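MGS-M5 (Unidentified, PDB 4Q3N) probably catalyses the NAD-dependent interconversion of L-lactate and pyruvate. Local coordinates at residues Glu98-Val103 / Asp124-Val129; Leu136-Val141 / Ser256-Gly261; Ser147-Arg152 / Asp178-Cys183; Ser158-Ile163 / Leu209-Leu214. One frame throughout, in Å; residues are numbered along the deposited sequence. Where two conformers were deposited one is given.

Contact 1 of 4, residues Glu98-Val103 / Asp124-Val129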
# COMPACT_ATOMS: atom_id res chain seq x y z
N GLU A 98 -13.62 13.66 -34.81
CA GLU A 98 -12.48 13.68 -35.72
C GLU A 98 -11.16 13.65 -34.95
O GLU A 98 -10.19 13.04 -35.40
CB GLU A 98 -12.54 14.91 -36.66
CG GLU A 98 -13.44 14.67 -37.84
CD GLU A 98 -12.90 13.60 -38.77
OE1 GLU A 98 -11.67 13.53 -38.94
OE2 GLU A 98 -13.72 12.83 -39.34
N ILE A 99 -11.14 14.28 -33.78
CA ILE A 99 -9.94 14.21 -32.97
C ILE A 99 -9.67 12.76 -32.52
O ILE A 99 -8.56 12.26 -32.66
CB ILE A 99 -10.05 15.15 -31.76
CG1 ILE A 99 -9.89 16.60 -32.25
CG2 ILE A 99 -8.98 14.81 -30.70
CD1 ILE A 99 -10.22 17.57 -31.17
N ILE A 100 -10.70 12.10 -32.00
CA ILE A 100 -10.58 10.71 -31.55
C ILE A 100 -10.14 9.82 -32.71
O ILE A 100 -9.24 9.00 -32.58
CB ILE A 100 -11.92 10.22 -30.97
CG1 ILE A 100 -12.27 11.05 -29.72
CG2 ILE A 100 -11.90 8.76 -30.64
CD1 ILE A 100 -11.27 10.88 -28.56
N LYS A 101 -10.77 10.00 -33.87
CA LYS A 101 -10.40 9.23 -35.04
C LYS A 101 -8.92 9.39 -35.32
O LYS A 101 -8.22 8.43 -35.50
CB LYS A 101 -11.22 9.69 -36.26
CG LYS A 101 -10.79 9.02 -37.54
CD LYS A 101 -11.70 9.42 -38.71
CE LYS A 101 -11.24 8.77 -39.99
NZ LYS A 101 -12.20 9.14 -41.10
N THR A 102 -8.45 10.62 -35.39
CA THR A 102 -7.03 10.86 -35.65
C THR A 102 -6.12 10.25 -34.59
O THR A 102 -5.12 9.66 -34.92
CB THR A 102 -6.78 12.35 -35.75
OG1 THR A 102 -7.51 12.83 -36.88
CG2 THR A 102 -5.29 12.67 -35.95
N VAL A 103 -6.45 10.41 -33.31
CA VAL A 103 -5.66 9.80 -32.25
C VAL A 103 -5.59 8.29 -32.43
O VAL A 103 -4.54 7.67 -32.37
CB VAL A 103 -6.24 10.12 -30.87
CG1 VAL A 103 -5.57 9.21 -29.78
CG2 VAL A 103 -6.01 11.59 -30.56
N ASP A 124 -19.41 8.18 -24.00
CA ASP A 124 -20.07 7.01 -24.59
C ASP A 124 -19.99 7.08 -26.10
O ASP A 124 -19.69 6.08 -26.74
CB ASP A 124 -21.53 6.90 -24.12
CG ASP A 124 -21.63 6.81 -22.60
OD1 ASP A 124 -21.09 5.83 -22.03
OD2 ASP A 124 -22.19 7.74 -21.98
N VAL A 125 -20.22 8.26 -26.68
CA VAL A 125 -20.20 8.33 -28.14
C VAL A 125 -18.76 8.20 -28.61
O VAL A 125 -18.50 7.48 -29.57
CB VAL A 125 -20.86 9.63 -28.70
CG1 VAL A 125 -22.23 9.91 -28.04
CG2 VAL A 125 -19.95 10.81 -28.59
N LEU A 126 -17.80 8.79 -27.90
CA LEU A 126 -16.42 8.79 -28.35
C LEU A 126 -15.77 7.41 -28.18
O LEU A 126 -14.91 7.03 -28.97
CB LEU A 126 -15.61 9.88 -27.62
CG LEU A 126 -16.03 11.31 -28.02
CD1 LEU A 126 -15.17 12.31 -27.28
CD2 LEU A 126 -16.02 11.55 -29.57
N ALA A 127 -16.25 6.64 -27.21
CA ALA A 127 -15.80 5.25 -27.08
C ALA A 127 -16.27 4.42 -28.28
O ALA A 127 -15.51 3.57 -28.83
CB ALA A 127 -16.31 4.62 -25.74
N TYR A 128 -17.48 4.66 -28.73
CA TYR A 128 -17.97 3.97 -29.92
C TYR A 128 -17.11 4.37 -31.13
O TYR A 128 -16.74 3.53 -31.98
CB TYR A 128 -19.46 4.31 -30.17
CG TYR A 128 -20.12 3.55 -31.32
CD1 TYR A 128 -20.02 4.00 -32.62
CD2 TYR A 128 -20.85 2.39 -31.07
CE1 TYR A 128 -20.60 3.30 -33.68
CE2 TYR A 128 -21.45 1.70 -32.10
CZ TYR A 128 -21.32 2.16 -33.40
OH TYR A 128 -21.92 1.47 -34.43
N VAL A 129 -16.83 5.67 -31.22
CA VAL A 129 -16.03 6.16 -32.34
C VAL A 129 -14.65 5.50 -32.30
O VAL A 129 -14.18 4.99 -33.31
CB VAL A 129 -15.89 7.69 -32.31
CG1 VAL A 129 -14.80 8.17 -33.33
CG2 VAL A 129 -17.28 8.31 -32.67

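Contact 2 of 4, residues Leu136-Val141 / Ser256-Gly261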
# COMPACT_ATOMS: atom_id res chain seq x y z
N LEU A 136 -10.37 -2.74 -33.60
CA LEU A 136 -10.16 -3.73 -32.52
C LEU A 136 -11.47 -4.36 -32.11
O LEU A 136 -12.53 -3.81 -32.36
CB LEU A 136 -9.53 -3.06 -31.28
CG LEU A 136 -8.13 -2.46 -31.45
CD1 LEU A 136 -7.72 -1.65 -30.21
CD2 LEU A 136 -7.16 -3.63 -31.70
N HIS A 137 -11.39 -5.48 -31.42
CA HIS A 137 -12.60 -6.10 -30.91
C HIS A 137 -13.21 -5.23 -29.79
O HIS A 137 -12.52 -4.58 -29.02
CB HIS A 137 -12.30 -7.51 -30.39
CG HIS A 137 -13.51 -8.27 -30.00
ND1 HIS A 137 -13.96 -8.36 -28.70
CD2 HIS A 137 -14.38 -9.00 -30.75
CE1 HIS A 137 -15.04 -9.12 -28.66
NE2 HIS A 137 -15.32 -9.51 -29.89
N HIS A 138 -14.53 -5.21 -29.68
CA HIS A 138 -15.12 -4.27 -28.73
C HIS A 138 -14.75 -4.64 -27.29
O HIS A 138 -14.85 -3.78 -26.42
CB HIS A 138 -16.64 -4.20 -28.90
CG HIS A 138 -17.31 -5.53 -28.93
ND1 HIS A 138 -17.79 -6.15 -27.79
CD2 HIS A 138 -17.56 -6.38 -29.95
CE1 HIS A 138 -18.32 -7.31 -28.11
NE2 HIS A 138 -18.19 -7.48 -29.42
N SER A 139 -14.31 -5.88 -27.02
CA SER A 139 -13.94 -6.17 -25.61
C SER A 139 -12.63 -5.46 -25.19
O SER A 139 -12.23 -5.49 -24.02
CB SER A 139 -13.78 -7.68 -25.39
OG SER A 139 -12.78 -8.20 -26.24
N ARG A 140 -11.91 -4.92 -26.18
CA ARG A 140 -10.61 -4.25 -25.97
C ARG A 140 -10.72 -2.74 -26.07
O ARG A 140 -9.71 -2.03 -26.07
CB ARG A 140 -9.61 -4.70 -27.05
CG ARG A 140 -9.62 -6.21 -27.28
CD ARG A 140 -8.69 -6.93 -26.30
NE ARG A 140 -7.27 -6.61 -26.53
CZ ARG A 140 -6.30 -6.95 -25.69
NH1 ARG A 140 -6.59 -7.65 -24.58
NH2 ARG A 140 -5.03 -6.63 -25.96
N VAL A 141 -11.93 -2.25 -26.24
CA VAL A 141 -12.11 -0.77 -26.26
C VAL A 141 -13.23 -0.40 -25.31
O VAL A 141 -14.35 -0.91 -25.45
CB VAL A 141 -12.47 -0.23 -27.68
CG1 VAL A 141 -12.73 1.31 -27.64
CG2 VAL A 141 -11.36 -0.58 -28.65
N SER A 256 -18.32 2.37 -19.91
CA SER A 256 -18.87 2.40 -21.26
C SER A 256 -18.48 1.15 -22.03
O SER A 256 -17.30 0.92 -22.27
CB SER A 256 -18.38 3.63 -22.05
OG SER A 256 -18.75 4.86 -21.44
N VAL A 257 -19.48 0.37 -22.45
CA VAL A 257 -19.23 -0.87 -23.21
C VAL A 257 -20.27 -1.00 -24.28
O VAL A 257 -21.36 -0.40 -24.19
CB VAL A 257 -19.29 -2.13 -22.31
CG1 VAL A 257 -18.04 -2.22 -21.47
CG2 VAL A 257 -20.56 -2.10 -21.43
N LEU A 258 -19.96 -1.81 -25.29
CA LEU A 258 -20.88 -2.01 -26.39
C LEU A 258 -22.01 -2.93 -25.92
O LEU A 258 -21.75 -4.11 -25.61
CB LEU A 258 -20.18 -2.62 -27.60
CG LEU A 258 -21.07 -2.80 -28.84
CD1 LEU A 258 -21.41 -1.39 -29.50
CD2 LEU A 258 -20.45 -3.75 -29.89
N ASN A 259 -23.24 -2.43 -25.88
CA ASN A 259 -24.35 -3.27 -25.40
C ASN A 259 -24.44 -4.58 -26.16
O ASN A 259 -24.34 -5.67 -25.57
CB ASN A 259 -25.71 -2.56 -25.50
CG ASN A 259 -26.86 -3.47 -25.02
OD1 ASN A 259 -26.76 -4.08 -23.96
ND2 ASN A 259 -27.91 -3.61 -25.82
N ASN A 260 -24.62 -4.49 -27.47
CA ASN A 260 -24.50 -5.68 -28.33
C ASN A 260 -25.50 -6.77 -27.92
O ASN A 260 -25.18 -7.95 -27.92
CB ASN A 260 -23.07 -6.23 -28.26
CG ASN A 260 -22.73 -7.20 -29.39
OD1 ASN A 260 -23.22 -7.08 -30.48
ND2 ASN A 260 -21.86 -8.17 -29.10
N GLY A 261 -26.72 -6.37 -27.57
CA GLY A 261 -27.75 -7.38 -27.31
C GLY A 261 -27.80 -7.86 -25.85
O GLY A 261 -28.67 -8.61 -25.48
O HOH W 1 -17.43 -3.12 -25.02

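Contact 3 of 4, residues Ser147-Arg152 / Asp178-Cys183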
# COMPACT_ATOMS: atom_id res chain seq x y z
N SER A 147 -18.52 5.14 -14.23
CA SER A 147 -17.74 4.70 -13.06
C SER A 147 -17.63 5.82 -12.02
O SER A 147 -17.83 5.61 -10.83
CB SER A 147 -16.33 4.23 -13.50
OG SER A 147 -15.71 5.30 -14.24
N LEU A 148 -17.37 7.05 -12.46
CA LEU A 148 -17.30 8.19 -11.53
C LEU A 148 -18.68 8.57 -10.98
O LEU A 148 -18.82 8.92 -9.80
CB LEU A 148 -16.66 9.42 -12.22
CG LEU A 148 -16.69 10.76 -11.46
CD1 LEU A 148 -15.89 10.70 -10.10
CD2 LEU A 148 -16.24 11.90 -12.36
N ASP A 149 -19.70 8.56 -11.83
CA ASP A 149 -21.05 8.84 -11.35
C ASP A 149 -21.40 7.85 -10.22
O ASP A 149 -22.05 8.19 -9.24
CB ASP A 149 -22.10 8.74 -12.47
CG ASP A 149 -21.72 9.59 -13.70
OD1 ASP A 149 -22.00 10.77 -13.67
OD2 ASP A 149 -21.02 9.10 -14.60
N THR A 150 -20.99 6.62 -10.41
CA THR A 150 -21.23 5.55 -9.44
C THR A 150 -20.47 5.81 -8.11
O THR A 150 -21.05 5.67 -7.00
CB THR A 150 -20.82 4.19 -10.04
OG1 THR A 150 -21.75 3.85 -11.11
CG2 THR A 150 -20.84 3.07 -8.94
N ALA A 151 -19.22 6.25 -8.20
CA ALA A 151 -18.48 6.63 -7.00
C ALA A 151 -19.15 7.80 -6.29
O ALA A 151 -19.13 7.88 -5.08
CB ALA A 151 -17.02 7.01 -7.33
N ARG A 152 -19.71 8.74 -7.05
CA ARG A 152 -20.43 9.85 -6.46
C ARG A 152 -21.66 9.36 -5.71
O ARG A 152 -21.98 9.83 -4.62
CB ARG A 152 -20.85 10.87 -7.55
CG ARG A 152 -19.65 11.59 -8.16
CD ARG A 152 -20.08 12.58 -9.29
NE ARG A 152 -19.00 13.50 -9.64
CZ ARG A 152 -18.77 13.90 -10.88
NH1 ARG A 152 -19.54 13.46 -11.91
NH2 ARG A 152 -17.79 14.72 -11.09
N ASP A 178 -26.94 13.67 -18.93
CA ASP A 178 -28.24 14.04 -18.36
C ASP A 178 -29.22 12.87 -18.28
O ASP A 178 -30.14 12.92 -17.46
CB ASP A 178 -28.90 15.18 -19.17
CG ASP A 178 -28.11 16.50 -19.12
OD1 ASP A 178 -27.34 16.73 -18.15
OD2 ASP A 178 -28.27 17.32 -20.06
N SER A 179 -29.04 11.84 -19.10
CA SER A 179 -29.99 10.72 -19.11
C SER A 179 -29.53 9.51 -18.26
O SER A 179 -30.19 8.47 -18.25
CB SER A 179 -30.31 10.30 -20.57
OG SER A 179 -29.28 9.45 -21.11
N GLU A 180 -28.45 9.63 -17.51
CA GLU A 180 -28.08 8.55 -16.58
C GLU A 180 -29.14 8.34 -15.51
O GLU A 180 -29.94 9.19 -15.24
CB GLU A 180 -26.79 8.84 -15.86
CG GLU A 180 -26.93 10.02 -14.89
CD GLU A 180 -25.59 10.54 -14.46
OE1 GLU A 180 -24.59 10.10 -15.06
OE2 GLU A 180 -25.52 11.37 -13.54
N PHE A 181 -29.11 7.19 -14.86
CA PHE A 181 -30.14 6.93 -13.87
C PHE A 181 -29.59 5.96 -12.83
O PHE A 181 -28.59 5.27 -13.07
CB PHE A 181 -31.41 6.34 -14.54
CG PHE A 181 -31.17 4.98 -15.17
CD1 PHE A 181 -30.66 4.88 -16.47
CD2 PHE A 181 -31.44 3.80 -14.46
CE1 PHE A 181 -30.41 3.65 -17.04
CE2 PHE A 181 -31.20 2.55 -15.02
CZ PHE A 181 -30.69 2.46 -16.32
N VAL A 182 -30.21 5.94 -11.65
CA VAL A 182 -29.76 5.04 -10.60
C VAL A 182 -30.46 3.72 -10.75
O VAL A 182 -31.66 3.68 -10.94
CB VAL A 182 -30.10 5.56 -9.18
CG1 VAL A 182 -29.48 4.63 -8.10
CG2 VAL A 182 -29.66 6.98 -8.98
N CYS A 183 -29.72 2.64 -10.63
CA CYS A 183 -30.38 1.35 -10.59
C CYS A 183 -30.72 1.03 -9.12
O CYS A 183 -29.94 0.37 -8.41
CB CYS A 183 -29.45 0.29 -11.21
SG CYS A 183 -30.15 -1.34 -11.18

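Contact 4 of 4, residues Ser158-Ile163 / Leu209-Leu214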
# COMPACT_ATOMS: atom_id res chain seq x y z
N SER A 158 -23.34 7.22 1.46
CA SER A 158 -22.56 6.95 2.67
C SER A 158 -22.72 8.07 3.67
O SER A 158 -22.65 7.85 4.89
CB SER A 158 -21.07 6.76 2.35
OG SER A 158 -20.48 8.01 2.06
N GLN A 159 -22.93 9.29 3.18
CA GLN A 159 -23.15 10.41 4.05
C GLN A 159 -24.49 10.34 4.80
O GLN A 159 -24.63 10.97 5.85
CB GLN A 159 -23.05 11.76 3.25
CG GLN A 159 -21.67 12.00 2.67
CD GLN A 159 -20.54 11.79 3.66
OE1 GLN A 159 -20.23 12.69 4.42
NE2 GLN A 159 -19.90 10.60 3.63
N TYR A 160 -25.50 9.68 4.24
CA TYR A 160 -26.76 9.48 4.99
C TYR A 160 -26.60 8.39 6.08
O TYR A 160 -27.00 8.57 7.23
CB TYR A 160 -27.92 9.05 4.06
CG TYR A 160 -28.48 10.24 3.31
CD1 TYR A 160 -27.84 10.71 2.18
CD2 TYR A 160 -29.62 10.92 3.77
CE1 TYR A 160 -28.32 11.84 1.49
CE2 TYR A 160 -30.09 12.07 3.10
CZ TYR A 160 -29.43 12.49 1.95
OH TYR A 160 -29.87 13.59 1.23
N ILE A 161 -26.04 7.26 5.70
CA ILE A 161 -26.11 6.09 6.60
C ILE A 161 -24.83 5.85 7.39
O ILE A 161 -24.78 4.93 8.22
CB ILE A 161 -26.46 4.82 5.82
CG1 ILE A 161 -25.43 4.56 4.71
CG2 ILE A 161 -27.84 4.99 5.14
CD1 ILE A 161 -25.57 3.17 4.05
N HIS A 162 -23.82 6.69 7.16
CA HIS A 162 -22.55 6.64 7.91
C HIS A 162 -21.95 5.21 7.86
O HIS A 162 -21.58 4.65 8.90
CB HIS A 162 -22.79 7.07 9.36
CG HIS A 162 -23.49 8.39 9.46
ND1 HIS A 162 -24.72 8.55 10.07
CD2 HIS A 162 -23.16 9.60 8.94
CE1 HIS A 162 -25.09 9.82 9.97
NE2 HIS A 162 -24.17 10.47 9.29
N ILE A 163 -21.86 4.68 6.65
CA ILE A 163 -21.20 3.38 6.34
C ILE A 163 -20.08 3.68 5.31
O ILE A 163 -20.29 4.50 4.40
CB ILE A 163 -22.21 2.35 5.74
CG1 ILE A 163 -23.35 2.04 6.73
CG2 ILE A 163 -21.48 1.02 5.20
CD1 ILE A 163 -22.86 1.37 8.00
N LEU A 209 -33.75 9.44 -1.81
CA LEU A 209 -33.23 8.76 -2.99
C LEU A 209 -33.29 9.69 -4.20
O LEU A 209 -32.34 9.79 -4.96
CB LEU A 209 -34.01 7.48 -3.29
CG LEU A 209 -33.94 6.38 -2.22
CD1 LEU A 209 -34.65 5.08 -2.67
CD2 LEU A 209 -32.50 6.13 -1.80
N GLU A 210 -34.42 10.36 -4.37
CA GLU A 210 -34.58 11.27 -5.51
C GLU A 210 -33.61 12.42 -5.34
O GLU A 210 -32.96 12.83 -6.31
CB GLU A 210 -36.04 11.76 -5.62
CG GLU A 210 -36.36 12.64 -6.87
CD GLU A 210 -36.18 11.93 -8.22
OE1 GLU A 210 -36.09 10.68 -8.27
OE2 GLU A 210 -36.11 12.64 -9.24
N HIS A 211 -33.43 12.89 -4.11
CA HIS A 211 -32.47 13.96 -3.86
C HIS A 211 -31.06 13.54 -4.26
O HIS A 211 -30.32 14.29 -4.89
CB HIS A 211 -32.44 14.36 -2.41
CG HIS A 211 -31.43 15.42 -2.13
ND1 HIS A 211 -30.24 15.16 -1.49
CD2 HIS A 211 -31.40 16.72 -2.46
CE1 HIS A 211 -29.54 16.27 -1.41
NE2 HIS A 211 -30.22 17.24 -2.00
N ILE A 212 -30.69 12.32 -3.86
CA ILE A 212 -29.37 11.79 -4.17
C ILE A 212 -29.15 11.69 -5.69
O ILE A 212 -28.08 12.04 -6.19
CB ILE A 212 -29.15 10.38 -3.47
CG1 ILE A 212 -29.01 10.61 -1.96
CG2 ILE A 212 -27.93 9.68 -4.07
CD1 ILE A 212 -29.08 9.27 -1.04
N TYR A 213 -30.17 11.22 -6.41
CA TYR A 213 -30.07 11.18 -7.87
C TYR A 213 -29.79 12.59 -8.42
O TYR A 213 -28.88 12.78 -9.24
CB TYR A 213 -31.35 10.57 -8.49
CG TYR A 213 -31.59 10.96 -9.96
CD1 TYR A 213 -30.86 10.40 -11.02
CD2 TYR A 213 -32.55 11.89 -10.26
CE1 TYR A 213 -31.13 10.82 -12.38
CE2 TYR A 213 -32.81 12.29 -11.55
CZ TYR A 213 -32.11 11.77 -12.60
OH TYR A 213 -32.44 12.25 -13.87
N LEU A 214 -30.53 13.58 -7.94
CA LEU A 214 -30.32 14.97 -8.39
C LEU A 214 -28.91 15.44 -8.09
O LEU A 214 -28.25 16.05 -8.94
CB LEU A 214 -31.34 15.89 -7.74
CG LEU A 214 -32.82 15.60 -8.09
CD1 LEU A 214 -33.83 16.58 -7.48
CD2 LEU A 214 -32.98 15.57 -9.60

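Contact 1 of 4, residues Glu98-Val103 / Asp124-Val129
Leu126 and Val129, one turn apart on helix 123-134, both lean on Ile100 of helix 89-109. These are the helices of successive beta-alpha-beta crossovers in the Rossmann fold; they run in roughly the same direction, and the axes of the two segments come within 9.5 Å and are inclined by 37°. At the start of the second segment, Asp124 OD2 is hydrogen-bonded to the backbone N of His176. Leu126 is the first to touch the other helix. With its CG beside the backbone N (chi1 -68°), it lays the whole branch across Ile100 at about a right angle: CD2 is nearest, 3.8 Å from Ile100 CG1, while CB, CG and CD1 of the leucine crowd round the same carbon. One turn on, Val129 takes the other branch, its CG1 4.0 Å from Ile100 CG2. Cutting Ile100 back to an alanine removes both branches, and would probably leave a gap between the helices with Leu126 and Val129 lacking their common partner. Ile100 also touches Ile77 of the parallel sheet. The valine methyl extends to the backbone too, with Val129 CG1 4.5 Å from Lys101 N.

Contact 2 of 4, residues Leu136-Val141 / Ser256-Gly261
One water joins the backbones of His138 and Leu258, each segment holding it by a single bond: it donates to His138 O at 3.0 Å and accepts from Leu258 N at 2.9 Å. It thereby links the Rossmann domain, in the short 3-10 turn leading into strand 141-143, to the end of strand 251-258 in the antiparallel sheet of the C-terminal domain. Two residues earlier along that strand, Ser256 is bonded directly to the backbone of Gly143, so the water carries the link a step further.

Beside the water, the side chains meet. His138 holds CG between its backbone N and carbonyl carbon (chi1 49°), and this brings the ring to the methyl of Leu258. The contact is CH-pi: Leu258 CD2 stands 4.0 Å from the centroid of the His138 ring, only 21° off the ring normal. The opposite face carries His137 CE1, toward the rim, so the imidazole is held between a leucine methyl and its neighbour's ring. At the outer end Asn260 brings ND2 to 3.7 Å from His138 NE2, its amide plane 68° from the ring; this is a contact rather than a hydrogen bond. Leu258 also touches Tyr128 and Trp131 of helix 123-134. The histidine backing this sandwich is itself anchored: His137 ND1 and Ser139 OG are hydrogen-bonded at 2.7 Å, with either able to donate.

Contact 3 of 4, residues Ser147-Arg152 / Asp178-Cys183
Asp149 on helix 147-161 and Glu180, just ahead of strand 181-182, bring two carboxylates together inside the C-terminal domain. Start at Asp149 CB, which already lies 3.8 Å from Glu180 OE1. One bond further, Asp149 CG is 3.2 Å from that same glutamate oxygen, and at the tip Asp149 OD1 comes to 3.0 Å from Glu180 OE1. Both are carboxylate oxygens, two acceptors facing each other, so this is a close approach and not a hydrogen bond. The two carboxylate planes stand 79° apart, so the groups meet crosswise. The other tip atom, OD2, is hydrogen-bonded to His176 ND1, and this is the main polar partner of the aspartate; the pairing is consistent with the Asp-His couple of the lactate dehydrogenase active site.

Glu180 reaches across because its CG sits between the backbone N and the carbonyl carbon (chi1 68°) and the chain then runs extended. Its second oxygen, OE2, is 3.6 Å from Asp149 OD1. Arg152, one turn along the helix, brings an opposite charge nearby without contact, NH1 being 6.5 Å from Glu180 OE2.

Elsewhere on helix 147-161, Leu148, Ala151 and Arg152 pack on His50 of a second subunit. The glutamate thus reaches from ahead of strand 181-182 to helix 147-161, with Ile172 of strand 168-173 touching both acids and Val216 of helix 206-227 packed against Glu180.

Contact 4 of 4, residues Ser158-Ile163 / Leu209-Leu214
With CG beside the backbone N (chi1 -78°), Tyr160 swings its ring from helix 147-161 to helix 206-227, where His211 answers with CG anti to its backbone N (chi1 178°). The hydroxyl and the imidazole thus come together between these two helices of the C-terminal domain of the lactate/malate dehydrogenase fold. Tyr160 OH and His211 ND1 are 3.2 Å apart in a weak hydrogen bond whose donor may be either residue. The nitrogen lies near the plane of the tyrosine ring, at its edge, and the two side chains cross at about a right angle. Deeper in, Ile212 lies alongside the tyrosine, pointing the other way, with its CD1 and CG1 both at 3.7 Å from Tyr160 CE1. Ile212 packs as well on Leu153, Glu156 and Ile157 of helix 147-161, joining the helices over more than one turn. A leucine in place of Tyr160 has no hydroxyl, so His211 ND1 would probably lose this partner and Ile212 the ring carbons it rests against. Next to the tyrosine, Ile161 touches Met201 and Ile204 of the sodium site. The helix ends here: His162 has positive phi, and Tyr160 O lies 3.5 Å above the His162 ring, toward its rim.

In the fold
Going from the N terminus, contact 1 closes first, around strand 115-118, and joins two neighbouring helices of the Rossmann domain. Contact 2 opens just afterwards at 136-141 and closes only at 256-261, a long loop that ties that domain to the C-terminal one. Contacts 3 and 4 both fall within it, and they cross: the first segment of each draws on helix 147-161, followed by 178-183 and then 209-214. Contacts 1 and 2 meet through the probable hydrogen bond between Asp124 and Ser256, and contacts 3 and 4 through Tyr213, which packs on the backbone of Glu180 and on Val182. Contacts 1 and 4 lie on opposite sides of the chain's centre.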